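Local coordinates for glucose-inhibited division protein A-related protein, probable oxidoreductase (Thermus thermophilus, PDB 2CUL), which binds flavin-adenine dinucleotide in a Rossmann-type fold and is probably an oxidoreductase related to the glucose-inhibited division protein A family, at residues Leu31-Leu36 with Leu84-Ala89; Gly98-Gly103 with Arg197-Tyr202; Ala127-Gly132 with Pro174-Arg179. All coordinates share one frame; numbering follows the deposited sequence.

How the interactions relate
Two of the three contacts, interactions 1 and 3, touch FAD; interaction 2 lies away from it. Interaction 1 pairs strands 29-33 and 84-97 in the mixed, largely parallel sheet and reaches the adenine end of the cofactor. Interaction 2 belongs to the same sheet, since strand 100-106 follows strand 84-97 in the chain and lies beside it; the two centres are 21 Å apart. Interaction 3 sits in a separate antiparallel sheet, its centre 25 Å from interaction 1 and 33 Å from interaction 2, and touches FAD through Val178. Along the chain interaction 1 closes first, and interaction 3 is nested inside the loop closed by interaction 2. FAD is thus contacted from both sheets.

Interaction 1: residues Leu31-Leu36 with Leu84-Ala89; sequences LLTQSL and LHLFQA. With FAD (flavin-adenine dinucleotide), chain B.
Strands 31-33 and 84-88 run parallel, 16° apart, with Leu31, Leu32 and Thr33 paired to Leu86, Phe87 and Gln88; a four-bond ladder starts at Leu31 N to His85 O (2.9 Å) and ends at Ala89 N to Thr33 O. The side chains of Leu31 and Leu86 run alongside each other, Leu31 CG 3.8 Å from Leu86 CD1, with Leu36 CD2 against Leu86 CG (3.7 Å). Beside Leu32, the Phe87 ring leans back over the neighbouring strand because its CG sits between backbone N and carbonyl carbon (chi1 64°); Leu32 CB meets Phe87 CZ at 3.6 Å, while Leu32 CG packs on Ala89 CB. These are adjacent parallel strands of a Rossmann-type sheet, and the end of strand 29-33 receives the adenosine of FAD, as is usual for this fold. Thr33 OG1 bonds to Ala11 N in the probable glycine-rich turn. Gln34 N lies 3.1 Å from adenine N3A, and its side chain runs along the ribose, CG 3.1 Å from O2B and OE1 3.2 Å from adenine C5A. An alanine in place of Gln34 is likely to leave this side of the ribose and adenine without its cover. Gln88 NE2 donates to Gln34 O (3.0 Å) from above the carbonyl plane and also bonds Glu108.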
loop_
_atom_site.group_PDB
_atom_site.type_symbol
_atom_site.label_atom_id
_atom_site.label_comp_id
_atom_site.label_asym_id
_atom_site.label_seq_id
_atom_site.Cartn_x
_atom_site.Cartn_y
_atom_site.Cartn_z
ATOM N N LEU A 31 -8.742 -1.845 5.678
ATOM C CA LEU A 31 -7.857 -1.838 4.520
ATOM C C LEU A 31 -8.595 -1.190 3.358
ATOM O O LEU A 31 -9.465 -1.801 2.731
ATOM C CB LEU A 31 -7.443 -3.270 4.162
ATOM C CG LEU A 31 -6.474 -3.457 2.992
ATOM C CD1 LEU A 31 -5.218 -2.604 3.198
ATOM C CD2 LEU A 31 -6.102 -4.933 2.892
ATOM N N LEU A 32 -8.239 0.062 3.091
ATOM C CA LEU A 32 -8.852 0.862 2.036
ATOM C C LEU A 32 -8.017 0.795 0.764
ATOM O O LEU A 32 -6.799 0.960 0.813
ATOM C CB LEU A 32 -8.963 2.308 2.530
ATOM C CG LEU A 32 -9.559 3.420 1.667
ATOM C CD1 LEU A 32 -9.932 4.590 2.575
ATOM C CD2 LEU A 32 -8.569 3.860 0.598
ATOM N N THR A 33 -8.660 0.544 -0.373
ATOM C CA THR A 33 -7.921 0.464 -1.628
ATOM C C THR A 33 -8.804 0.928 -2.789
ATOM O O THR A 33 -10.005 0.669 -2.809
ATOM C CB THR A 33 -7.377 -0.980 -1.824
ATOM O OG1 THR A 33 -6.195 -0.939 -2.631
ATOM C CG2 THR A 33 -8.424 -1.886 -2.461
ATOM N N GLN A 34 -8.211 1.633 -3.752
ATOM C CA GLN A 34 -8.993 2.180 -4.860
ATOM C C GLN A 34 -9.668 1.195 -5.794
ATOM O O GLN A 34 -10.715 1.508 -6.366
ATOM C CB GLN A 34 -8.154 3.169 -5.678
ATOM C CG GLN A 34 -6.878 2.628 -6.276
ATOM C CD GLN A 34 -5.999 3.747 -6.812
ATOM O OE1 GLN A 34 -6.045 4.871 -6.314
ATOM N NE2 GLN A 34 -5.188 3.444 -7.817
ATOM N N SER A 35 -9.090 0.013 -5.954
ATOM C CA SER A 35 -9.690 -0.983 -6.833
ATOM C C SER A 35 -9.583 -2.375 -6.236
ATOM O O SER A 35 -8.486 -2.908 -6.093
ATOM C CB SER A 35 -9.006 -0.970 -8.199
ATOM O OG SER A 35 -9.585 -1.946 -9.049
ATOM N N LEU A 36 -10.720 -2.966 -5.881
ATOM C CA LEU A 36 -10.697 -4.309 -5.311
ATOM C C LEU A 36 -10.193 -5.311 -6.340
ATOM O O LEU A 36 -9.629 -6.346 -5.978
ATOM C CB LEU A 36 -12.093 -4.711 -4.825
ATOM C CG LEU A 36 -12.586 -3.955 -3.586
ATOM C CD1 LEU A 36 -14.003 -4.401 -3.274
ATOM C CD2 LEU A 36 -11.672 -4.223 -2.393
ATOM N N LEU A 84 -10.469 -7.973 9.912
ATOM C CA LEU A 84 -10.152 -7.099 8.795
ATOM C C LEU A 84 -11.346 -6.707 7.951
ATOM O O LEU A 84 -12.189 -7.542 7.625
ATOM C CB LEU A 84 -9.118 -7.771 7.887
ATOM C CG LEU A 84 -8.736 -7.012 6.611
ATOM C CD1 LEU A 84 -8.135 -5.655 6.969
ATOM C CD2 LEU A 84 -7.738 -7.842 5.817
ATOM N N HIS A 85 -11.422 -5.424 7.611
ATOM C CA HIS A 85 -12.483 -4.950 6.734
ATOM C C HIS A 85 -11.818 -4.358 5.503
ATOM O O HIS A 85 -11.196 -3.296 5.572
ATOM C CB HIS A 85 -13.345 -3.871 7.376
ATOM C CG HIS A 85 -14.518 -3.482 6.531
ATOM N ND1 HIS A 85 -15.118 -2.244 6.604
ATOM C CD2 HIS A 85 -15.204 -4.178 5.593
ATOM C CE1 HIS A 85 -16.123 -2.193 5.747
ATOM N NE2 HIS A 85 -16.197 -3.354 5.121
ATOM N N LEU A 86 -11.935 -5.068 4.388
ATOM C CA LEU A 86 -11.365 -4.631 3.123
ATOM C C LEU A 86 -12.462 -3.910 2.360
ATOM O O LEU A 86 -13.533 -4.472 2.123
ATOM C CB LEU A 86 -10.877 -5.845 2.326
ATOM C CG LEU A 86 -10.496 -5.634 0.859
ATOM C CD1 LEU A 86 -9.354 -4.628 0.746
ATOM C CD2 LEU A 86 -10.084 -6.975 0.254
ATOM N N PHE A 87 -12.219 -2.658 1.987
ATOM C CA PHE A 87 -13.238 -1.918 1.256
ATOM C C PHE A 87 -12.642 -1.015 0.188
ATOM O O PHE A 87 -11.454 -0.680 0.224
ATOM C CB PHE A 87 -14.116 -1.115 2.233
ATOM C CG PHE A 87 -13.376 -0.046 2.990
ATOM C CD1 PHE A 87 -13.376 1.270 2.537
ATOM C CD2 PHE A 87 -12.685 -0.354 4.159
ATOM C CE1 PHE A 87 -12.704 2.268 3.234
ATOM C CE2 PHE A 87 -12.004 0.639 4.869
ATOM C CZ PHE A 87 -12.014 1.954 4.404
ATOM N N GLN A 88 -13.477 -0.640 -0.774
ATOM C CA GLN A 88 -13.042 0.205 -1.881
ATOM C C GLN A 88 -13.290 1.676 -1.609
ATOM O O GLN A 88 -14.358 2.069 -1.150
ATOM C CB GLN A 88 -13.773 -0.198 -3.168
ATOM C CG GLN A 88 -13.340 0.566 -4.431
ATOM C CD GLN A 88 -13.777 2.030 -4.432
ATOM O OE1 GLN A 88 -14.910 2.351 -4.063
ATOM N NE2 GLN A 88 -12.884 2.923 -4.860
ATOM N N ALA A 89 -12.274 2.480 -1.889
ATOM C CA ALA A 89 -12.357 3.924 -1.740
ATOM C C ALA A 89 -11.067 4.485 -2.308
ATOM O O ALA A 89 -10.036 3.810 -2.296
ATOM C CB ALA A 89 -12.512 4.310 -0.271
HETATM P PA FAD B . 1.418 -2.095 -4.648
HETATM O O1A FAD B . 1.499 -1.451 -5.968
HETATM O O2A FAD B . 1.515 -3.575 -4.545
HETATM O O5B FAD B . 0.059 -1.666 -3.933
HETATM C C5B FAD B . -0.316 -0.289 -3.870
HETATM C C4B FAD B . -1.827 -0.277 -3.675
HETATM O O4B FAD B . -2.186 1.044 -3.269
HETATM C C3B FAD B . -2.639 -0.577 -4.951
HETATM O O3B FAD B . -3.625 -1.563 -4.733
HETATM C C2B FAD B . -3.201 0.764 -5.318
HETATM O O2B FAD B . -4.359 0.750 -6.120
HETATM C C1B FAD B . -3.385 1.399 -3.942
HETATM N N9A FAD B . -3.482 2.857 -3.939
HETATM C C8A FAD B . -2.546 3.752 -4.403
HETATM N N7A FAD B . -2.937 5.012 -4.252
HETATM C C5A FAD B . -4.182 4.919 -3.661
HETATM C C6A FAD B . -5.109 5.906 -3.249
HETATM N N6A FAD B . -4.905 7.206 -3.376
HETATM N N1A FAD B . -6.293 5.469 -2.678
HETATM C C2A FAD B . -6.533 4.121 -2.532
HETATM N N3A FAD B . -5.683 3.130 -2.908
HETATM C C4A FAD B . -4.527 3.581 -3.466
HETATM N N1 FAD B . 8.915 -6.525 -7.718
HETATM C C2 FAD B . 9.046 -7.875 -7.953
HETATM O O2 FAD B . 9.341 -8.638 -7.066
HETATM N N3 FAD B . 8.826 -8.352 -9.255
HETATM C C4 FAD B . 8.488 -7.556 -10.328
HETATM O O4 FAD B . 8.306 -8.049 -11.461
HETATM C C4X FAD B . 8.358 -6.172 -10.087
HETATM N N5 FAD B . 8.029 -5.306 -11.120
HETATM C C5X FAD B . 7.901 -3.949 -10.891
HETATM C C6 FAD B . 7.569 -3.100 -11.946
HETATM C C7 FAD B . 7.417 -1.711 -11.772
HETATM C C7M FAD B . 7.052 -0.853 -12.958
HETATM C C8 FAD B . 7.615 -1.165 -10.454
HETATM C C8M FAD B . 7.464 0.307 -10.179
HETATM C C9 FAD B . 7.959 -2.013 -9.372
HETATM C C9A FAD B . 8.109 -3.412 -9.559
HETATM N N10 FAD B . 8.454 -4.312 -8.489
HETATM C C10 FAD B . 8.581 -5.688 -8.753
HETATM C "C1'" FAD B . 8.705 -3.820 -7.075
HETATM C "C2'" FAD B . 7.639 -4.084 -5.988
HETATM O "O2'" FAD B . 7.705 -5.427 -5.589
HETATM C "C3'" FAD B . 6.207 -3.768 -6.465
HETATM O "O3'" FAD B . 6.088 -2.406 -6.875
HETATM C "C4'" FAD B . 5.144 -3.988 -5.369
HETATM O "O4'" FAD B . 3.831 -3.978 -5.925
HETATM C "C5'" FAD B . 5.295 -2.888 -4.301
HETATM O "O5'" FAD B . 4.343 -3.109 -3.247
HETATM P P FAD B . 3.491 -1.936 -2.604
HETATM O O1P FAD B . 2.700 -2.594 -1.550
HETATM O O2P FAD B . 4.379 -0.806 -2.167
HETATM O O3P FAD B . 2.570 -1.397 -3.761
#

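Interaction 2: residues Gly98-Gly103 with Arg197-Tyr202; sequences GNRVVG and RLEGLY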
loop_
_atom_site.group_PDB
_atom_site.type_symbol
_atom_site.label_atom_id
_atom_site.label_comp_id
_atom_site.label_asym_id
_atom_site.label_seq_id
_atom_site.Cartn_x
_atom_site.Cartn_y
_atom_site.Cartn_z
ATOM N N GLY A 98 -5.413 19.272 13.622
ATOM C CA GLY A 98 -4.180 19.917 14.020
ATOM C C GLY A 98 -3.057 19.252 13.244
ATOM O O GLY A 98 -3.131 19.130 12.020
ATOM N N ASN A 99 -2.026 18.792 13.945
ATOM C CA ASN A 99 -0.908 18.145 13.270
ATOM C C ASN A 99 -1.061 16.627 13.261
ATOM O O ASN A 99 -0.133 15.904 12.906
ATOM C CB ASN A 99 0.409 18.535 13.948
ATOM C CG ASN A 99 0.579 17.895 15.310
ATOM O OD1 ASN A 99 -0.391 17.482 15.944
ATOM N ND2 ASN A 99 1.822 17.822 15.776
ATOM N N ARG A 100 -2.244 16.145 13.633
ATOM C CA ARG A 100 -2.482 14.707 13.675
ATOM C C ARG A 100 -3.357 14.158 12.551
ATOM O O ARG A 100 -4.443 14.673 12.278
ATOM C CB ARG A 100 -3.104 14.318 15.021
ATOM C CG ARG A 100 -3.473 12.843 15.130
ATOM C CD ARG A 100 -3.923 12.487 16.540
ATOM N NE ARG A 100 -2.800 12.444 17.471
ATOM C CZ ARG A 100 -1.902 11.464 17.518
ATOM N NH1 ARG A 100 -1.995 10.433 16.687
ATOM N NH2 ARG A 100 -0.905 11.517 18.390
ATOM N N VAL A 101 -2.869 13.102 11.903
ATOM C CA VAL A 101 -3.619 12.451 10.838
ATOM C C VAL A 101 -4.582 11.487 11.521
ATOM O O VAL A 101 -4.159 10.613 12.283
ATOM C CB VAL A 101 -2.695 11.653 9.894
ATOM C CG1 VAL A 101 -3.524 10.967 8.807
ATOM C CG2 VAL A 101 -1.676 12.589 9.256
ATOM N N VAL A 102 -5.873 11.655 11.252
ATOM C CA VAL A 102 -6.896 10.807 11.854
ATOM C C VAL A 102 -7.623 9.944 10.826
ATOM O O VAL A 102 -8.511 9.166 11.176
ATOM C CB VAL A 102 -7.942 11.656 12.601
ATOM C CG1 VAL A 102 -7.285 12.378 13.767
ATOM C CG2 VAL A 102 -8.573 12.653 11.644
ATOM N N GLY A 103 -7.249 10.086 9.561
ATOM C CA GLY A 103 -7.887 9.300 8.519
ATOM C C GLY A 103 -7.601 9.898 7.159
ATOM O O GLY A 103 -6.647 10.660 7.002
ATOM N N ARG A 197 6.646 14.153 9.817
ATOM C CA ARG A 197 6.142 15.496 9.554
ATOM C C ARG A 197 4.831 15.755 10.300
ATOM O O ARG A 197 4.562 16.877 10.733
ATOM C CB ARG A 197 5.943 15.699 8.048
ATOM C CG ARG A 197 5.529 17.113 7.654
ATOM C CD ARG A 197 5.537 17.279 6.138
ATOM N NE ARG A 197 6.884 17.178 5.578
ATOM C CZ ARG A 197 7.723 18.203 5.442
ATOM N NH1 ARG A 197 7.360 19.422 5.821
ATOM N NH2 ARG A 197 8.928 18.009 4.921
ATOM N N LEU A 198 4.021 14.711 10.456
ATOM C CA LEU A 198 2.750 14.823 11.161
ATOM C C LEU A 198 2.648 13.691 12.181
ATOM O O LEU A 198 3.502 12.808 12.215
ATOM C CB LEU A 198 1.588 14.742 10.168
ATOM C CG LEU A 198 1.552 15.851 9.110
ATOM C CD1 LEU A 198 0.518 15.532 8.043
ATOM C CD2 LEU A 198 1.236 17.177 9.780
ATOM N N GLU A 199 1.612 13.727 13.013
ATOM C CA GLU A 199 1.416 12.695 14.028
ATOM C C GLU A 199 0.458 11.604 13.559
ATOM O O GLU A 199 -0.417 11.856 12.730
ATOM C CB GLU A 199 0.872 13.321 15.315
ATOM C CG GLU A 199 1.816 14.314 15.972
ATOM C CD GLU A 199 3.109 13.669 16.432
ATOM O OE1 GLU A 199 3.045 12.673 17.183
ATOM O OE2 GLU A 199 4.190 14.157 16.047
ATOM N N GLY A 200 0.644 10.396 14.095
ATOM C CA GLY A 200 -0.203 9.260 13.764
ATOM C C GLY A 200 -0.127 8.737 12.340
ATOM O O GLY A 200 -0.973 7.943 11.924
ATOM N N LEU A 201 0.904 9.153 11.609
ATOM C CA LEU A 201 1.077 8.765 10.212
ATOM C C LEU A 201 2.253 7.826 9.978
ATOM O O LEU A 201 3.359 8.077 10.451
ATOM C CB LEU A 201 1.262 10.023 9.362
ATOM C CG LEU A 201 1.309 9.858 7.841
ATOM C CD1 LEU A 201 -0.032 9.341 7.343
ATOM C CD2 LEU A 201 1.630 11.196 7.194
ATOM N N TYR A 202 2.002 6.755 9.228
ATOM C CA TYR A 202 3.022 5.757 8.907
ATOM C C TYR A 202 3.041 5.508 7.403
ATOM O O TYR A 202 2.086 5.828 6.706
ATOM C CB TYR A 202 2.704 4.439 9.617
ATOM C CG TYR A 202 2.674 4.555 11.121
ATOM C CD1 TYR A 202 3.792 4.226 11.885
ATOM C CD2 TYR A 202 1.538 5.022 11.778
ATOM C CE1 TYR A 202 3.781 4.360 13.266
ATOM C CE2 TYR A 202 1.516 5.162 13.160
ATOM C CZ TYR A 202 2.641 4.829 13.897
ATOM O OH TYR A 202 2.628 4.969 15.267
HETATM O O HOH W 1 3.858 17.631 13.524
#
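Glu199 is held through both its backbone polar atoms: its N donates to Asn99 O at 2.8 Å, almost straight at 175°, and its O accepts from Val101 N at 2.9 Å. This pair makes a single bridge between Arg100 and Glu199. A water extends it, accepting from Asn99 ND2 (3.0 Å) and donating to Arg197 O. The Asn99 amide runs alongside the Glu199 side chain, ND2 3.5 Å from CG. The Arg100 guanidinium folds back, bent at chi3 (-73°), and lays one face over Glu199 CB; NH1 comes 3.6 Å from Gly200 CA, where a beta carbon would come too close to the guanidinium as it stands. Farther in, Val101 CG2 touches Leu198 CD1 and Leu201 CB, each 3.9 Å away, and the same valine touches Leu94, Leu96 and Val117. The contact thus joins the turn side of the hairpin formed by strands 84-97 and 100-106 to the loop leading into strand 201-203, at the opposite edge region of the sheet. Arg100 NH2 and Glu199 OE1 stay 4.3 Å apart, the oxygen well out of the guanidinium plane, so the charges probably attract only weakly, and the contact rests on two backbone bonds and the packing of Val101.

Interaction 3: residues Ala127-Gly132 with Pro174-Arg179; sequences ARLFLG and PGYRVR
Arg177 O receives the shortest polar bond of this contact, 2.8 Å from Phe130 N, and Leu129 CA adds a CA-H...O approach to the same oxygen. Arg177 N returns a bond to Phe130 O. Two residues along each strand, Arg128 and Arg179 exchange a second reciprocal couple, each 2.9 Å between N and O. Between these hydrogen-bonded pairs, Leu129 and Val178 form a non-hydrogen-bonded pair.

On the face bearing the arginines, the Phe130 ring and the Arg177 guanidinium are nearly parallel (15°) but displaced, Phe130 CB lying over the guanidinium face and NH1 coming 3.5 Å from CD2. The aliphatic part of Arg179 meets the ring at its edge, CG 3.5 Å from CE2; its chain is extended as far as NE (chi3 177°). Arg179 NE and Arg177 NH1 both form salt bridges to Glu164. This carboxylate probably eases the crowding of positive charge. A water accepts from Arg179 NH1 and, weakly, from Arg128 NH1.

Strands 128-131 and 176-183 are the central pair of the four-stranded antiparallel sheet, flanked by 134-138 and 160-167. On the other face Leu129 CG packs against Tyr176 CD1 (3.6 Å) and Val178 CG2 (3.8 Å), and Val178 reaches FAD. Tyr176 CG sits between backbone N and carbonyl carbon (chi1 68°), which turns the ring toward Leu129, while Tyr176 OH bonds Leu141 N. Toward the far end of the pair, Leu131 CD1 touches Pro174 CG at 3.6 Å and sits beside Gly175 O.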
loop_
_atom_site.group_PDB
_atom_site.type_symbol
_atom_site.label_atom_id
_atom_site.label_comp_id
_atom_site.label_asym_id
_atom_site.label_seq_id
_atom_site.Cartn_x
_atom_site.Cartn_y
_atom_site.Cartn_z
ATOM N N ALA A 127 2.537 8.818 -10.792
ATOM C CA ALA A 127 2.863 7.744 -11.724
ATOM C C ALA A 127 2.753 8.100 -13.200
ATOM O O ALA A 127 1.799 8.745 -13.633
ATOM C CB ALA A 127 1.989 6.531 -11.430
ATOM N N ARG A 128 3.751 7.664 -13.960
ATOM C CA ARG A 128 3.790 7.863 -15.404
ATOM C C ARG A 128 4.226 6.516 -15.965
ATOM O O ARG A 128 5.340 6.058 -15.705
ATOM C CB ARG A 128 4.805 8.942 -15.787
ATOM C CG ARG A 128 4.591 10.263 -15.075
ATOM C CD ARG A 128 5.568 11.314 -15.574
ATOM N NE ARG A 128 5.160 11.862 -16.864
ATOM C CZ ARG A 128 5.900 12.688 -17.596
ATOM N NH1 ARG A 128 7.100 13.061 -17.172
ATOM N NH2 ARG A 128 5.431 13.156 -18.744
ATOM N N LEU A 129 3.337 5.878 -16.717
ATOM C CA LEU A 129 3.625 4.572 -17.294
ATOM C C LEU A 129 3.966 4.726 -18.773
ATOM O O LEU A 129 3.149 5.202 -19.561
ATOM C CB LEU A 129 2.414 3.652 -17.106
ATOM C CG LEU A 129 2.604 2.157 -17.382
ATOM C CD1 LEU A 129 1.533 1.375 -16.638
ATOM C CD2 LEU A 129 2.549 1.883 -18.881
ATOM N N PHE A 130 5.181 4.322 -19.130
ATOM C CA PHE A 130 5.672 4.416 -20.499
ATOM C C PHE A 130 5.574 3.069 -21.202
ATOM O O PHE A 130 6.337 2.147 -20.915
ATOM C CB PHE A 130 7.127 4.893 -20.489
ATOM C CG PHE A 130 7.325 6.195 -19.765
ATOM C CD1 PHE A 130 7.089 7.406 -20.405
ATOM C CD2 PHE A 130 7.705 6.207 -18.427
ATOM C CE1 PHE A 130 7.225 8.615 -19.722
ATOM C CE2 PHE A 130 7.843 7.408 -17.734
ATOM C CZ PHE A 130 7.602 8.614 -18.384
ATOM N N LEU A 131 4.628 2.967 -22.129
ATOM C CA LEU A 131 4.411 1.739 -22.883
ATOM C C LEU A 131 4.371 2.045 -24.374
ATOM O O LEU A 131 3.350 2.481 -24.901
ATOM C CB LEU A 131 3.097 1.086 -22.446
ATOM C CG LEU A 131 2.648 -0.180 -23.180
ATOM C CD1 LEU A 131 3.768 -1.205 -23.207
ATOM C CD2 LEU A 131 1.420 -0.742 -22.484
ATOM N N GLY A 132 5.491 1.810 -25.049
ATOM C CA GLY A 132 5.560 2.077 -26.472
ATOM C C GLY A 132 5.555 3.568 -26.745
ATOM O O GLY A 132 6.403 4.302 -26.237
ATOM N N PRO A 174 3.553 -6.557 -23.666
ATOM C CA PRO A 174 4.690 -5.682 -23.972
ATOM C C PRO A 174 5.393 -5.207 -22.700
ATOM O O PRO A 174 4.836 -5.290 -21.604
ATOM C CB PRO A 174 4.039 -4.540 -24.749
ATOM C CG PRO A 174 2.660 -4.476 -24.156
ATOM C CD PRO A 174 2.283 -5.932 -24.078
ATOM N N GLY A 175 6.622 -4.728 -22.849
ATOM C CA GLY A 175 7.360 -4.245 -21.699
ATOM C C GLY A 175 7.032 -2.788 -21.457
ATOM O O GLY A 175 6.579 -2.096 -22.366
ATOM N N TYR A 176 7.242 -2.316 -20.233
ATOM C CA TYR A 176 6.958 -0.923 -19.922
ATOM C C TYR A 176 7.696 -0.464 -18.674
ATOM O O TYR A 176 8.246 -1.276 -17.929
ATOM C CB TYR A 176 5.442 -0.709 -19.769
ATOM C CG TYR A 176 4.788 -1.376 -18.571
ATOM C CD1 TYR A 176 4.755 -0.747 -17.325
ATOM C CD2 TYR A 176 4.161 -2.616 -18.695
ATOM C CE1 TYR A 176 4.108 -1.336 -16.234
ATOM C CE2 TYR A 176 3.512 -3.215 -17.611
ATOM C CZ TYR A 176 3.486 -2.567 -16.385
ATOM O OH TYR A 176 2.818 -3.135 -15.323
ATOM N N ARG A 177 7.721 0.846 -18.469
ATOM C CA ARG A 177 8.378 1.432 -17.309
ATOM C C ARG A 177 7.384 2.312 -16.569
ATOM O O ARG A 177 6.461 2.865 -17.170
ATOM C CB ARG A 177 9.568 2.297 -17.742
ATOM C CG ARG A 177 10.783 1.524 -18.219
ATOM C CD ARG A 177 11.876 2.459 -18.731
ATOM N NE ARG A 177 11.466 3.201 -19.923
ATOM C CZ ARG A 177 11.089 4.477 -19.930
ATOM N NH1 ARG A 177 11.066 5.176 -18.803
ATOM N NH2 ARG A 177 10.735 5.056 -21.071
ATOM N N VAL A 178 7.567 2.428 -15.259
ATOM C CA VAL A 178 6.713 3.292 -14.459
ATOM C C VAL A 178 7.583 4.202 -13.601
ATOM O O VAL A 178 8.340 3.728 -12.750
ATOM C CB VAL A 178 5.777 2.505 -13.509
ATOM C CG1 VAL A 178 5.025 3.486 -12.609
ATOM C CG2 VAL A 178 4.781 1.678 -14.306
ATOM N N ARG A 179 7.500 5.504 -13.848
ATOM C CA ARG A 179 8.240 6.462 -13.047
ATOM C C ARG A 179 7.255 6.922 -11.986
ATOM O O ARG A 179 6.097 7.224 -12.287
ATOM C CB ARG A 179 8.721 7.638 -13.899
ATOM C CG ARG A 179 9.847 7.261 -14.844
ATOM C CD ARG A 179 10.471 8.486 -15.488
ATOM N NE ARG A 179 11.595 8.132 -16.351
ATOM C CZ ARG A 179 12.335 9.013 -17.014
ATOM N NH1 ARG A 179 12.072 10.310 -16.914
ATOM N NH2 ARG A 179 13.339 8.602 -17.778
HETATM O O HOH W 2 9.643 11.532 -16.021
#